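Local coordinates for ferric vibriobactin ABC transporter, periplasmic ferric vibriobactin-binding protein (Vibrio cholerae, PDB 3R5T) that binds the iron-loaded siderophore ferric vibriobactin in the periplasm and probably delivers it to an ABC transporter for iron uptake, at residues 38-43 and 132-137; 166-171 and 220-225; 178-183 and 212-217. One frame throughout, in Å; residues are numbered along the deposited sequence.

Interaction 1 of 3, residues 38-43 and 132-137; sequences LAIDAP and LATGLE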
loop_
_atom_site.group_PDB
_atom_site.type_symbol
_atom_site.label_atom_id
_atom_site.label_comp_id
_atom_site.label_asym_id
_atom_site.label_seq_id
_atom_site.Cartn_x
_atom_site.Cartn_y
_atom_site.Cartn_z
ATOM N N LEU A 38 11.707 -3.532 -2.056
ATOM C CA LEU A 38 12.748 -2.504 -1.939
ATOM C C LEU A 38 12.980 -2.046 -0.487
ATOM O O LEU A 38 14.119 -1.780 -0.079
ATOM C CB LEU A 38 12.396 -1.311 -2.838
ATOM C CG LEU A 38 12.439 -1.612 -4.342
ATOM C CD1 LEU A 38 11.760 -0.523 -5.151
ATOM C CD2 LEU A 38 13.872 -1.826 -4.812
ATOM N N ALA A 39 11.895 -1.970 0.279
ATOM C CA ALA A 39 11.945 -1.513 1.661
ATOM C C ALA A 39 12.874 -2.374 2.514
ATOM O O ALA A 39 13.587 -1.855 3.365
ATOM C CB ALA A 39 10.530 -1.514 2.255
ATOM N N ILE A 40 12.863 -3.683 2.278
ATOM C CA ILE A 40 13.701 -4.605 3.047
ATOM C C ILE A 40 15.002 -4.964 2.346
ATOM O O ILE A 40 15.697 -5.898 2.763
ATOM C CB ILE A 40 12.946 -5.890 3.452
ATOM C CG1 ILE A 40 12.570 -6.722 2.219
ATOM C CG2 ILE A 40 11.687 -5.525 4.259
ATOM C CD1 ILE A 40 12.016 -8.122 2.574
ATOM N N ASP A 41 15.332 -4.207 1.301
ATOM C CA ASP A 41 16.552 -4.432 0.523
ATOM C C ASP A 41 16.639 -5.833 -0.066
ATOM O O ASP A 41 17.720 -6.412 -0.152
ATOM C CB ASP A 41 17.794 -4.156 1.373
ATOM C CG ASP A 41 17.922 -2.708 1.762
ATOM O OD1 ASP A 41 17.509 -1.835 0.971
ATOM O OD2 ASP A 41 18.427 -2.440 2.871
ATOM N N ALA A 42 15.504 -6.385 -0.478
ATOM C CA ALA A 42 15.529 -7.687 -1.132
ATOM C C ALA A 42 16.067 -7.518 -2.555
ATOM O O ALA A 42 15.887 -6.470 -3.176
ATOM C CB ALA A 42 14.140 -8.302 -1.168
ATOM N N PRO A 43 16.743 -8.547 -3.058
ATOM C CA PRO A 43 17.359 -8.468 -4.388
ATOM C C PRO A 43 16.336 -8.651 -5.494
ATOM O O PRO A 43 16.350 -9.636 -6.243
ATOM C CB PRO A 43 18.366 -9.615 -4.369
ATOM C CG PRO A 43 17.804 -10.594 -3.359
ATOM C CD PRO A 43 17.134 -9.767 -2.325
ATOM N N LEU A 132 10.479 -13.735 5.428
ATOM C CA LEU A 132 10.525 -15.187 5.616
ATOM C C LEU A 132 10.720 -15.937 4.293
ATOM O O LEU A 132 11.323 -17.006 4.277
ATOM C CB LEU A 132 9.269 -15.677 6.358
ATOM C CG LEU A 132 9.150 -15.150 7.794
ATOM C CD1 LEU A 132 7.705 -15.177 8.305
ATOM C CD2 LEU A 132 10.051 -15.942 8.729
ATOM N N ALA A 133 10.241 -15.373 3.188
ATOM C CA ALA A 133 10.429 -16.007 1.892
ATOM C C ALA A 133 11.853 -15.826 1.364
ATOM O O ALA A 133 12.336 -16.635 0.573
ATOM C CB ALA A 133 9.414 -15.470 0.861
ATOM N N THR A 134 12.526 -14.764 1.796
ATOM C CA THR A 134 13.793 -14.383 1.172
ATOM C C THR A 134 15.000 -14.540 2.100
ATOM O O THR A 134 16.140 -14.271 1.696
ATOM C CB THR A 134 13.744 -12.927 0.698
ATOM O OG1 THR A 134 13.418 -12.079 1.809
ATOM C CG2 THR A 134 12.674 -12.750 -0.368
ATOM N N GLY A 135 14.759 -14.952 3.343
ATOM C CA GLY A 135 15.824 -15.078 4.321
ATOM C C GLY A 135 16.325 -13.725 4.773
ATOM O O GLY A 135 17.482 -13.584 5.178
ATOM N N LEU A 136 15.444 -12.730 4.724
ATOM C CA LEU A 136 15.830 -11.371 5.070
ATOM C C LEU A 136 15.120 -10.923 6.347
ATOM O O LEU A 136 14.766 -9.754 6.513
ATOM C CB LEU A 136 15.569 -10.415 3.903
ATOM C CG LEU A 136 16.394 -10.730 2.647
ATOM C CD1 LEU A 136 15.999 -9.827 1.468
ATOM C CD2 LEU A 136 17.877 -10.591 2.953
ATOM N N GLU A 137 14.929 -11.865 7.259
ATOM C CA GLU A 137 14.261 -11.572 8.533
ATOM C C GLU A 137 14.983 -10.482 9.333
ATOM O O GLU A 137 14.338 -9.627 9.950
ATOM C CB GLU A 137 14.093 -12.852 9.365
ATOM C CG GLU A 137 13.292 -13.937 8.641
ATOM C CD GLU A 137 14.162 -14.946 7.877
ATOM O OE1 GLU A 137 15.322 -14.626 7.535
ATOM O OE2 GLU A 137 13.664 -16.062 7.616
#

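Interaction 2 of 3, residues 166-171 and 220-225; sequences NIVSYH and EHLTQL. With VBN ((4S,5R)-N-{3-[(2,3-dihydroxybenzoyl)amino]propyl}-2-(2,3-dihydroxyphenyl)-N-[3-({[(4S,5R)-2-(2,3-dihydroxyphenyl)-5-met hyl-4,5-dihydro-1,3-oxazol-4-yl]carbonyl}amino)propyl]-5-methyl-4,5-dihydro-1,3-oxazole-4-carboxamide), chain B.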
loop_
_atom_site.group_PDB
_atom_site.type_symbol
_atom_site.label_atom_id
_atom_site.label_comp_id
_atom_site.label_asym_id
_atom_site.label_seq_id
_atom_site.Cartn_x
_atom_site.Cartn_y
_atom_site.Cartn_z
ATOM N N ASN A 166 -11.940 9.492 8.319
ATOM C CA ASN A 166 -12.066 8.452 7.302
ATOM C C ASN A 166 -11.020 8.650 6.207
ATOM O O ASN A 166 -10.393 9.700 6.123
ATOM C CB ASN A 166 -13.484 8.388 6.698
ATOM C CG ASN A 166 -14.018 9.735 6.319
ATOM O OD1 ASN A 166 -13.357 10.511 5.624
ATOM N ND2 ASN A 166 -15.241 10.035 6.775
ATOM N N ILE A 167 -10.813 7.614 5.408
ATOM C CA ILE A 167 -9.872 7.658 4.303
ATOM C C ILE A 167 -10.625 7.268 3.053
ATOM O O ILE A 167 -11.209 6.182 2.975
ATOM C CB ILE A 167 -8.695 6.680 4.515
ATOM C CG1 ILE A 167 -7.982 7.001 5.832
ATOM C CG2 ILE A 167 -7.727 6.758 3.335
ATOM C CD1 ILE A 167 -6.972 5.922 6.249
ATOM N N VAL A 168 -10.618 8.149 2.059
ATOM C CA VAL A 168 -11.485 7.987 0.908
ATOM C C VAL A 168 -10.691 7.985 -0.393
ATOM O O VAL A 168 -9.756 8.762 -0.561
ATOM C CB VAL A 168 -12.503 9.155 0.845
ATOM C CG1 VAL A 168 -13.344 9.101 -0.432
ATOM C CG2 VAL A 168 -13.392 9.177 2.088
ATOM N N SER A 169 -11.088 7.109 -1.312
ATOM C CA SER A 169 -10.671 7.177 -2.714
ATOM C C SER A 169 -11.830 7.776 -3.500
ATOM O O SER A 169 -12.864 7.147 -3.685
ATOM C CB SER A 169 -10.321 5.787 -3.233
ATOM O OG SER A 169 -9.874 5.858 -4.583
ATOM N N TYR A 170 -11.648 9.014 -3.943
ATOM C CA TYR A 170 -12.739 9.801 -4.525
ATOM C C TYR A 170 -12.672 9.897 -6.031
ATOM O O TYR A 170 -11.621 10.208 -6.595
ATOM C CB TYR A 170 -12.710 11.204 -3.924
ATOM C CG TYR A 170 -13.761 12.159 -4.438
ATOM C CD1 TYR A 170 -15.100 12.024 -4.072
ATOM C CD2 TYR A 170 -13.413 13.245 -5.241
ATOM C CE1 TYR A 170 -16.063 12.929 -4.509
ATOM C CE2 TYR A 170 -14.378 14.157 -5.688
ATOM C CZ TYR A 170 -15.695 13.986 -5.334
ATOM O OH TYR A 170 -16.644 14.896 -5.775
ATOM N N HIS A 171 -13.806 9.634 -6.667
ATOM C CA HIS A 171 -13.922 9.752 -8.120
ATOM C C HIS A 171 -15.137 10.543 -8.567
ATOM O O HIS A 171 -15.414 10.597 -9.752
ATOM C CB HIS A 171 -13.929 8.380 -8.781
ATOM C CG HIS A 171 -12.676 7.609 -8.543
ATOM N ND1 HIS A 171 -11.485 7.918 -9.163
ATOM C CD2 HIS A 171 -12.414 6.570 -7.718
ATOM C CE1 HIS A 171 -10.544 7.093 -8.736
ATOM N NE2 HIS A 171 -11.083 6.267 -7.860
ATOM N N GLU A 220 -23.495 7.853 -3.489
ATOM C CA GLU A 220 -24.409 8.428 -2.493
ATOM C C GLU A 220 -24.013 8.111 -1.053
ATOM O O GLU A 220 -24.291 8.892 -0.139
ATOM C CB GLU A 220 -25.860 7.969 -2.720
ATOM C CG GLU A 220 -26.533 8.592 -3.922
ATOM C CD GLU A 220 -25.881 8.171 -5.214
ATOM O OE1 GLU A 220 -25.476 6.988 -5.305
ATOM O OE2 GLU A 220 -25.773 9.023 -6.127
ATOM N N HIS A 221 -23.394 6.957 -0.828
ATOM C CA HIS A 221 -23.008 6.590 0.537
ATOM C C HIS A 221 -21.971 7.532 1.149
ATOM O O HIS A 221 -21.842 7.587 2.380
ATOM C CB HIS A 221 -22.512 5.142 0.616
ATOM C CG HIS A 221 -23.587 4.115 0.420
ATOM N ND1 HIS A 221 -24.664 3.986 1.270
ATOM C CD2 HIS A 221 -23.734 3.153 -0.522
ATOM C CE1 HIS A 221 -25.435 2.994 0.855
ATOM N NE2 HIS A 221 -24.892 2.474 -0.233
ATOM N N LEU A 222 -21.207 8.232 0.312
ATOM C CA LEU A 222 -20.256 9.219 0.823
ATOM C C LEU A 222 -20.931 10.250 1.713
ATOM O O LEU A 222 -20.327 10.740 2.675
ATOM C CB LEU A 222 -19.524 9.938 -0.318
ATOM C CG LEU A 222 -18.479 9.157 -1.126
ATOM C CD1 LEU A 222 -17.946 10.053 -2.228
ATOM C CD2 LEU A 222 -17.338 8.646 -0.234
ATOM N N THR A 223 -22.188 10.571 1.416
ATOM C CA THR A 223 -22.910 11.553 2.226
ATOM C C THR A 223 -23.166 11.070 3.646
ATOM O O THR A 223 -23.502 11.868 4.506
ATOM C CB THR A 223 -24.274 11.937 1.625
ATOM O OG1 THR A 223 -25.153 10.804 1.659
ATOM C CG2 THR A 223 -24.125 12.450 0.193
ATOM N N GLN A 224 -23.004 9.766 3.880
ATOM C CA GLN A 224 -23.316 9.172 5.181
ATOM C C GLN A 224 -22.108 9.062 6.100
ATOM O O GLN A 224 -22.247 8.643 7.254
ATOM C CB GLN A 224 -23.970 7.803 4.986
ATOM C CG GLN A 224 -25.279 7.888 4.198
ATOM C CD GLN A 224 -25.881 6.525 3.884
ATOM O OE1 GLN A 224 -25.311 5.740 3.138
ATOM N NE2 GLN A 224 -27.057 6.252 4.446
ATOM N N LEU A 225 -20.935 9.457 5.609
ATOM C CA LEU A 225 -19.726 9.401 6.437
ATOM C C LEU A 225 -19.821 10.381 7.611
ATOM O O LEU A 225 -20.271 11.517 7.456
ATOM C CB LEU A 225 -18.479 9.664 5.582
ATOM C CG LEU A 225 -18.192 8.582 4.545
ATOM C CD1 LEU A 225 -17.128 9.045 3.550
ATOM C CD2 LEU A 225 -17.757 7.304 5.234
HETATM C C VBN B . -9.420 0.780 -10.581
HETATM N N VBN B . -7.990 -1.203 -9.911
HETATM O O VBN B . -10.377 0.360 -10.021
HETATM C CA VBN B . -8.196 -0.093 -10.826
HETATM C CB VBN B . -8.205 -0.837 -12.214
HETATM C CAB VBN B . -1.707 4.571 -10.009
HETATM O OAC VBN B . -10.711 3.942 -6.235
HETATM O OAD VBN B . -4.972 2.666 -12.598
HETATM O OAF VBN B . -6.890 -0.695 -5.869
HETATM O OAG VBN B . -8.835 -4.939 -6.340
HETATM O OAH VBN B . -5.549 -2.389 -8.008
HETATM O OAI VBN B . -8.366 0.721 -7.572
HETATM O OAJ VBN B . -8.355 -2.614 -7.669
HETATM O OAK VBN B . -5.587 0.172 -8.909
HETATM C CAL VBN B . -8.517 1.679 -3.479
HETATM C CAM VBN B . -9.354 -5.934 -9.893
HETATM C CAN VBN B . -1.975 -1.864 -8.881
HETATM C CAO VBN B . -7.694 0.606 -3.962
HETATM C CAP VBN B . -9.255 -6.025 -8.475
HETATM C CAQ VBN B . -3.154 -2.511 -8.386
HETATM C CAR VBN B . -9.324 2.451 -4.392
HETATM C CAS VBN B . -9.129 -4.716 -10.550
HETATM C CAT VBN B . -2.038 -0.549 -9.409
HETATM C CAU VBN B . -11.004 3.748 -10.082
HETATM C CAV VBN B . -8.349 4.085 -12.325
HETATM C CAW VBN B . -11.510 3.080 -8.792
HETATM C CAX VBN B . -7.023 4.668 -12.868
HETATM C CAY VBN B . -10.736 2.802 -11.254
HETATM C CAZ VBN B . -8.302 2.587 -11.979
HETATM N NBB VBN B . -10.508 2.427 -7.954
HETATM N NBC VBN B . -5.984 4.643 -11.841
HETATM N NBD VBN B . -4.389 2.371 -9.668
HETATM O OBF VBN B . -2.178 2.123 -10.403
HETATM C CBG VBN B . -10.205 2.956 -6.644
HETATM C CBH VBN B . -5.008 3.550 -11.792
HETATM C CBJ VBN B . -8.743 -2.289 -10.483
HETATM C CBK VBN B . -7.681 0.310 -5.356
HETATM C CBL VBN B . -8.935 -4.884 -7.718
HETATM C CBM VBN B . -4.361 -1.818 -8.432
HETATM C CBN VBN B . -8.447 1.033 -6.223
HETATM C CBO VBN B . -8.724 -3.730 -8.356
HETATM C CBP VBN B . -4.416 -0.549 -8.943
HETATM C CBQ VBN B . -9.302 2.152 -5.716
HETATM C CBR VBN B . -8.800 -3.644 -9.822
HETATM C CBS VBN B . -3.205 0.119 -9.430
HETATM C CBU VBN B . -2.537 3.531 -10.742
HETATM C CBW VBN B . -3.363 1.465 -10.079
HETATM C CBX VBN B . -4.134 3.523 -10.544
HETATM N NBY VBN B . -9.457 2.086 -11.228
HETATM O OG1 VBN B . -8.768 -2.183 -11.890
HETATM C CG2 VBN B . -6.958 -0.766 -13.080
#

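Interaction 3 of 3, residues 178-183 and 212-217; sequences AVAKAQ and RDFLRI. With VBN ((4S,5R)-N-{3-[(2,3-dihydroxybenzoyl)amino]propyl}-2-(2,3-dihydroxyphenyl)-N-[3-({[(4S,5R)-2-(2,3-dihydroxyphenyl)-5-met hyl-4,5-dihydro-1,3-oxazol-4-yl]carbonyl}amino)propyl]-5-methyl-4,5-dihydro-1,3-oxazole-4-carboxamide), chain B.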
loop_
_atom_site.group_PDB
_atom_site.type_symbol
_atom_site.label_atom_id
_atom_site.label_comp_id
_atom_site.label_asym_id
_atom_site.label_seq_id
_atom_site.Cartn_x
_atom_site.Cartn_y
_atom_site.Cartn_z
ATOM N N ALA A 178 -14.693 4.766 -2.994
ATOM C CA ALA A 178 -14.247 3.757 -2.029
ATOM C C ALA A 178 -13.772 4.356 -0.721
ATOM O O ALA A 178 -13.314 5.501 -0.681
ATOM C CB ALA A 178 -13.172 2.853 -2.633
ATOM N N VAL A 179 -13.894 3.571 0.351
ATOM C CA VAL A 179 -13.533 4.036 1.683
ATOM C C VAL A 179 -12.684 2.981 2.401
ATOM O O VAL A 179 -13.041 1.803 2.439
ATOM C CB VAL A 179 -14.797 4.341 2.518
ATOM C CG1 VAL A 179 -14.420 4.840 3.911
ATOM C CG2 VAL A 179 -15.707 5.355 1.803
ATOM N N ALA A 180 -11.582 3.411 2.999
ATOM C CA ALA A 180 -10.666 2.457 3.642
ATOM C C ALA A 180 -11.285 1.669 4.793
ATOM O O ALA A 180 -12.037 2.212 5.608
ATOM C CB ALA A 180 -9.362 3.155 4.138
ATOM N N LYS A 181 -10.925 0.390 4.860
ATOM C CA LYS A 181 -11.391 -0.518 5.905
ATOM C C LYS A 181 -10.309 -0.699 6.960
ATOM O O LYS A 181 -9.134 -0.408 6.715
ATOM C CB LYS A 181 -11.797 -1.866 5.291
ATOM C CG LYS A 181 -13.028 -1.759 4.388
ATOM C CD LYS A 181 -13.302 -3.040 3.615
ATOM C CE LYS A 181 -13.376 -4.236 4.533
ATOM N NZ LYS A 181 -13.940 -5.407 3.810
ATOM N N ALA A 182 -10.717 -1.168 8.142
ATOM C CA ALA A 182 -9.825 -1.249 9.305
ATOM C C ALA A 182 -8.525 -2.006 9.079
ATOM O O ALA A 182 -7.500 -1.625 9.619
ATOM C CB ALA A 182 -10.584 -1.844 10.486
ATOM N N GLN A 183 -8.568 -3.075 8.300
ATOM C CA GLN A 183 -7.375 -3.898 8.089
ATOM C C GLN A 183 -6.456 -3.364 6.992
ATOM O O GLN A 183 -5.377 -3.913 6.749
ATOM C CB GLN A 183 -7.777 -5.338 7.762
ATOM C CG GLN A 183 -8.586 -5.999 8.865
ATOM C CD GLN A 183 -9.446 -7.138 8.364
ATOM O OE1 GLN A 183 -10.496 -7.440 8.942
ATOM N NE2 GLN A 183 -9.012 -7.776 7.284
ATOM N N ARG A 212 -10.923 -6.288 0.765
ATOM C CA ARG A 212 -10.544 -6.189 2.170
ATOM C C ARG A 212 -9.860 -4.863 2.502
ATOM O O ARG A 212 -9.783 -4.487 3.683
ATOM C CB ARG A 212 -9.651 -7.372 2.537
ATOM C CG ARG A 212 -10.415 -8.689 2.497
ATOM C CD ARG A 212 -9.517 -9.909 2.685
ATOM N NE ARG A 212 -8.725 -10.199 1.492
ATOM C CZ ARG A 212 -9.213 -10.751 0.384
ATOM N NH1 ARG A 212 -10.498 -11.066 0.303
ATOM N NH2 ARG A 212 -8.417 -10.989 -0.645
ATOM N N ASP A 213 -9.376 -4.163 1.476
ATOM C CA ASP A 213 -8.630 -2.916 1.667
ATOM C C ASP A 213 -9.531 -1.680 1.731
ATOM O O ASP A 213 -9.571 -0.971 2.750
ATOM C CB ASP A 213 -7.501 -2.757 0.606
ATOM C CG ASP A 213 -7.984 -2.808 -0.863
ATOM O OD1 ASP A 213 -9.065 -3.351 -1.165
ATOM O OD2 ASP A 213 -7.228 -2.316 -1.728
ATOM N N PHE A 214 -10.245 -1.433 0.634
ATOM C CA PHE A 214 -11.224 -0.356 0.584
ATOM C C PHE A 214 -12.567 -0.945 0.207
ATOM O O PHE A 214 -12.654 -1.760 -0.719
ATOM C CB PHE A 214 -10.841 0.695 -0.475
ATOM C CG PHE A 214 -9.736 1.638 -0.049
ATOM C CD1 PHE A 214 -9.991 2.983 0.152
ATOM C CD2 PHE A 214 -8.445 1.170 0.145
ATOM C CE1 PHE A 214 -8.967 3.847 0.533
ATOM C CE2 PHE A 214 -7.423 2.033 0.535
ATOM C CZ PHE A 214 -7.697 3.370 0.742
ATOM N N LEU A 215 -13.620 -0.504 0.891
ATOM C CA LEU A 215 -14.975 -0.900 0.540
ATOM C C LEU A 215 -15.377 -0.046 -0.653
ATOM O O LEU A 215 -15.364 1.192 -0.566
ATOM C CB LEU A 215 -15.952 -0.647 1.701
ATOM C CG LEU A 215 -17.350 -1.247 1.516
ATOM C CD1 LEU A 215 -17.285 -2.756 1.533
ATOM C CD2 LEU A 215 -18.290 -0.783 2.614
ATOM N N ARG A 216 -15.728 -0.694 -1.765
ATOM C CA ARG A 216 -16.252 0.008 -2.926
ATOM C C ARG A 216 -17.741 0.253 -2.712
ATOM O O ARG A 216 -18.475 -0.667 -2.343
ATOM C CB ARG A 216 -16.005 -0.805 -4.194
ATOM C CG ARG A 216 -14.650 -0.574 -4.819
ATOM C CD ARG A 216 -13.499 -0.965 -3.930
ATOM N NE ARG A 216 -12.317 -1.167 -4.762
ATOM C CZ ARG A 216 -11.159 -1.644 -4.333
ATOM N NH1 ARG A 216 -10.977 -1.933 -3.047
ATOM N NH2 ARG A 216 -10.159 -1.794 -5.199
ATOM N N ILE A 217 -18.185 1.492 -2.943
ATOM C CA ILE A 217 -19.545 1.899 -2.591
ATOM C C ILE A 217 -20.172 2.809 -3.664
ATOM O O ILE A 217 -19.464 3.548 -4.346
ATOM C CB ILE A 217 -19.563 2.642 -1.218
ATOM C CG1 ILE A 217 -18.813 3.975 -1.329
ATOM C CG2 ILE A 217 -18.979 1.757 -0.099
ATOM C CD1 ILE A 217 -18.886 4.844 -0.095
HETATM C C VBN B . -9.420 0.780 -10.581
HETATM N N VBN B . -7.990 -1.203 -9.911
HETATM O O VBN B . -10.377 0.360 -10.021
HETATM C CA VBN B . -8.196 -0.093 -10.826
HETATM C CB VBN B . -8.205 -0.837 -12.214
HETATM C CAB VBN B . -1.707 4.571 -10.009
HETATM O OAC VBN B . -10.711 3.942 -6.235
HETATM O OAD VBN B . -4.972 2.666 -12.598
HETATM O OAF VBN B . -6.890 -0.695 -5.869
HETATM O OAG VBN B . -8.835 -4.939 -6.340
HETATM O OAH VBN B . -5.549 -2.389 -8.008
HETATM O OAI VBN B . -8.366 0.721 -7.572
HETATM O OAJ VBN B . -8.355 -2.614 -7.669
HETATM O OAK VBN B . -5.587 0.172 -8.909
HETATM C CAL VBN B . -8.517 1.679 -3.479
HETATM C CAM VBN B . -9.354 -5.934 -9.893
HETATM C CAN VBN B . -1.975 -1.864 -8.881
HETATM C CAO VBN B . -7.694 0.606 -3.962
HETATM C CAP VBN B . -9.255 -6.025 -8.475
HETATM C CAQ VBN B . -3.154 -2.511 -8.386
HETATM C CAR VBN B . -9.324 2.451 -4.392
HETATM C CAS VBN B . -9.129 -4.716 -10.550
HETATM C CAT VBN B . -2.038 -0.549 -9.409
HETATM C CAU VBN B . -11.004 3.748 -10.082
HETATM C CAV VBN B . -8.349 4.085 -12.325
HETATM C CAW VBN B . -11.510 3.080 -8.792
HETATM C CAX VBN B . -7.023 4.668 -12.868
HETATM C CAY VBN B . -10.736 2.802 -11.254
HETATM C CAZ VBN B . -8.302 2.587 -11.979
HETATM N NBB VBN B . -10.508 2.427 -7.954
HETATM N NBC VBN B . -5.984 4.643 -11.841
HETATM N NBD VBN B . -4.389 2.371 -9.668
HETATM O OBF VBN B . -2.178 2.123 -10.403
HETATM C CBG VBN B . -10.205 2.956 -6.644
HETATM C CBH VBN B . -5.008 3.550 -11.792
HETATM C CBJ VBN B . -8.743 -2.289 -10.483
HETATM C CBK VBN B . -7.681 0.310 -5.356
HETATM C CBL VBN B . -8.935 -4.884 -7.718
HETATM C CBM VBN B . -4.361 -1.818 -8.432
HETATM C CBN VBN B . -8.447 1.033 -6.223
HETATM C CBO VBN B . -8.724 -3.730 -8.356
HETATM C CBP VBN B . -4.416 -0.549 -8.943
HETATM C CBQ VBN B . -9.302 2.152 -5.716
HETATM C CBR VBN B . -8.800 -3.644 -9.822
HETATM C CBS VBN B . -3.205 0.119 -9.430
HETATM C CBU VBN B . -2.537 3.531 -10.742
HETATM C CBW VBN B . -3.363 1.465 -10.079
HETATM C CBX VBN B . -4.134 3.523 -10.544
HETATM N NBY VBN B . -9.457 2.086 -11.228
HETATM O OG1 VBN B . -8.768 -2.183 -11.890
HETATM C CG2 VBN B . -6.958 -0.766 -13.080
#

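Interaction 1 of 3, residues 38-43 and 132-137
Leu-136, in the turn after helix 123-134, pushes its side chain against the chain that leaves helix 31-39 through a Schellman motif. In that motif Asp-41 is the C-prime residue: its positive phi lets Ala-42 N return to Leu-37 O, and Asp-41 N reaches Leu-38 O over 3.0 Å. The chain is then turned toward strand 44-49 of the parallel sheet, and Leu-136 meets it just there.

Starting at the root of the leucine, CB lies 4.4 Å from Ile-40 CD1, the end of the longer isoleucine branch. CG sits anti to the carbonyl carbon (chi1 -63°), and chi2 of 175° extends CD1 onward to the other segment. CD1 does most of the touching: it comes within 3.6 Å of Ala-42 CB, and Pro-43 CD, on the pyrrolidine ring, lies 4.0 Å from Leu-136 CD1. The carbonyl oxygens of Ile-40 and Asp-41 stand slightly farther off.

No hydrogen bond joins the segments, and the polar groups look elsewhere. Asp-41 OD1 forms a salt bridge with Arg-66, while Thr-134 OG1 bonds back to Leu-130 O within its own helix. Ile-26 of strand 26-28 packs against Ala-42, Pro-43 and Thr-134, tying both helix ends to the sheet. The tightest approach is to backbone carbon: Leu-136 CD1 to Ala-42 CA, 3.4 Å, shorter than ordinary van der Waals contact.

Interaction 2 of 3, residues 166-171 and 220-225
Strand residues 166-169 run past a short turn of helical backbone angles, with the CA atoms of Asn-166 and Leu-225 7.8 Å apart and no hydrogen bond between the segments. The turn presents two leucines to the strand. Val-168 stands between them and divides its methyls: CG1 meets Leu-222 CD2 and CG2 meets Leu-225 CD1, both at 4.0 Å. With chi1 at 174°, CG1 is anti to the backbone N and faces Leu-222, while CG2, beside the backbone N, faces Leu-225. The other methyl of Leu-222, CD1, comes to the edge of the Tyr-170 ring, near its plane, 3.9 Å from Tyr-170 CD1. At the far end Asn-166 ND2 rests on Leu-225 CB at 3.5 Å. Its amide is engaged on both atoms, OD1 with Thr-230 and ND2 with Glu-198, while Tyr-170 OH bonds to Asp-246.

The turn carries its own bonds. His-221 ND1 donates to Gln-224 OE1 over 2.6 Å, close to the imidazole plane, and Glu-220 O accepts from both N and OG1 of Thr-223.

Ser-169 and His-171 serve the ligand instead. Ser-169 OG donates to vibriobactin OAC over 2.7 Å; His-171 NE2 donates to that same OAC over 2.9 Å, with the oxygen at the edge of the imidazole and in its plane. Two donors thus grip one amide oxygen of the siderophore. One side of the strand, apolar but for Asn-166, packs on the 220-225 turn, and its C-terminal end belongs to the siderophore pocket of a periplasmic binding protein.

Interaction 3 of 3, residues 178-183 and 212-217
An antiparallel strand pair at the border of the mixed sheet forms one wall of the vibriobactin pocket. Val-179 and Leu-215 are its hydrogen-bonded pair, Val-179 N to Leu-215 O at 2.9 Å and Leu-215 N to Val-179 O at 2.8 Å; Lys-181 N adds a bond to Asp-213 O. Ala-178 with Arg-216 and Ala-180 with Phe-214 are the flanking non-hydrogen-bonded pairs, and their side chains share one sheet face.

On that face the Phe-214 ring is sandwiched. Ala-180 CB makes a CH-pi contact 3.9 Å from the Phe-214 ring centroid, 20° off the normal, and vibriobactin CAL lies over the opposite face. Asp-213 OD1 takes two donors from one side of its carboxylate plane, Phe-214 N and Arg-216 NH1, the latter a 3.0 Å salt bridge. Arg-216 NH1 also bonds Phe-214 O, 2.9 Å away and within the guanidinium plane, which should fix the group's rotation. A bend at chi2 (62°) turns the arginine toward the ligand, where NH2 comes 3.2 Å from vibriobactin OAJ, and the nearest side-chain atom is about 4 Å from the ferric ion. On the other face Val-179 CG2 meets Ile-217 CD1 at 3.7 Å.

Strand 177-180 continues the sheet to strand 165-169 through backbone hydrogen bonds between Ala-178 and Ser-169 and between Ala-180 and Ile-167, while 214-217 is the outermost strand; His-186 of helix 185-192 sets its ring edge-to-face with Phe-214.

Overall arrangement
Interactions 2 and 3 both involve the mixed sheet (220-225 is a loop packed on it), their centres about 10 Å apart, and are joined directly where strands 165-169 and 177-180 pair. Both touch vibriobactin. Interaction 1 lies on the other side of the chain's centre, beside the parallel sheet, about 36 Å from interaction 2 and about 28 Å from interaction 3 between centres. It is complete in the sequence before the others begin; segments 178-183 and 212-217 both fall between the two segments of interaction 2. The arrangement fits a two-lobed binding protein: interaction 1 joins the ends of helices 31-39 and 123-134 in one lobe, while the other two lie at the mixed sheet, whose strand ends reach the ligand.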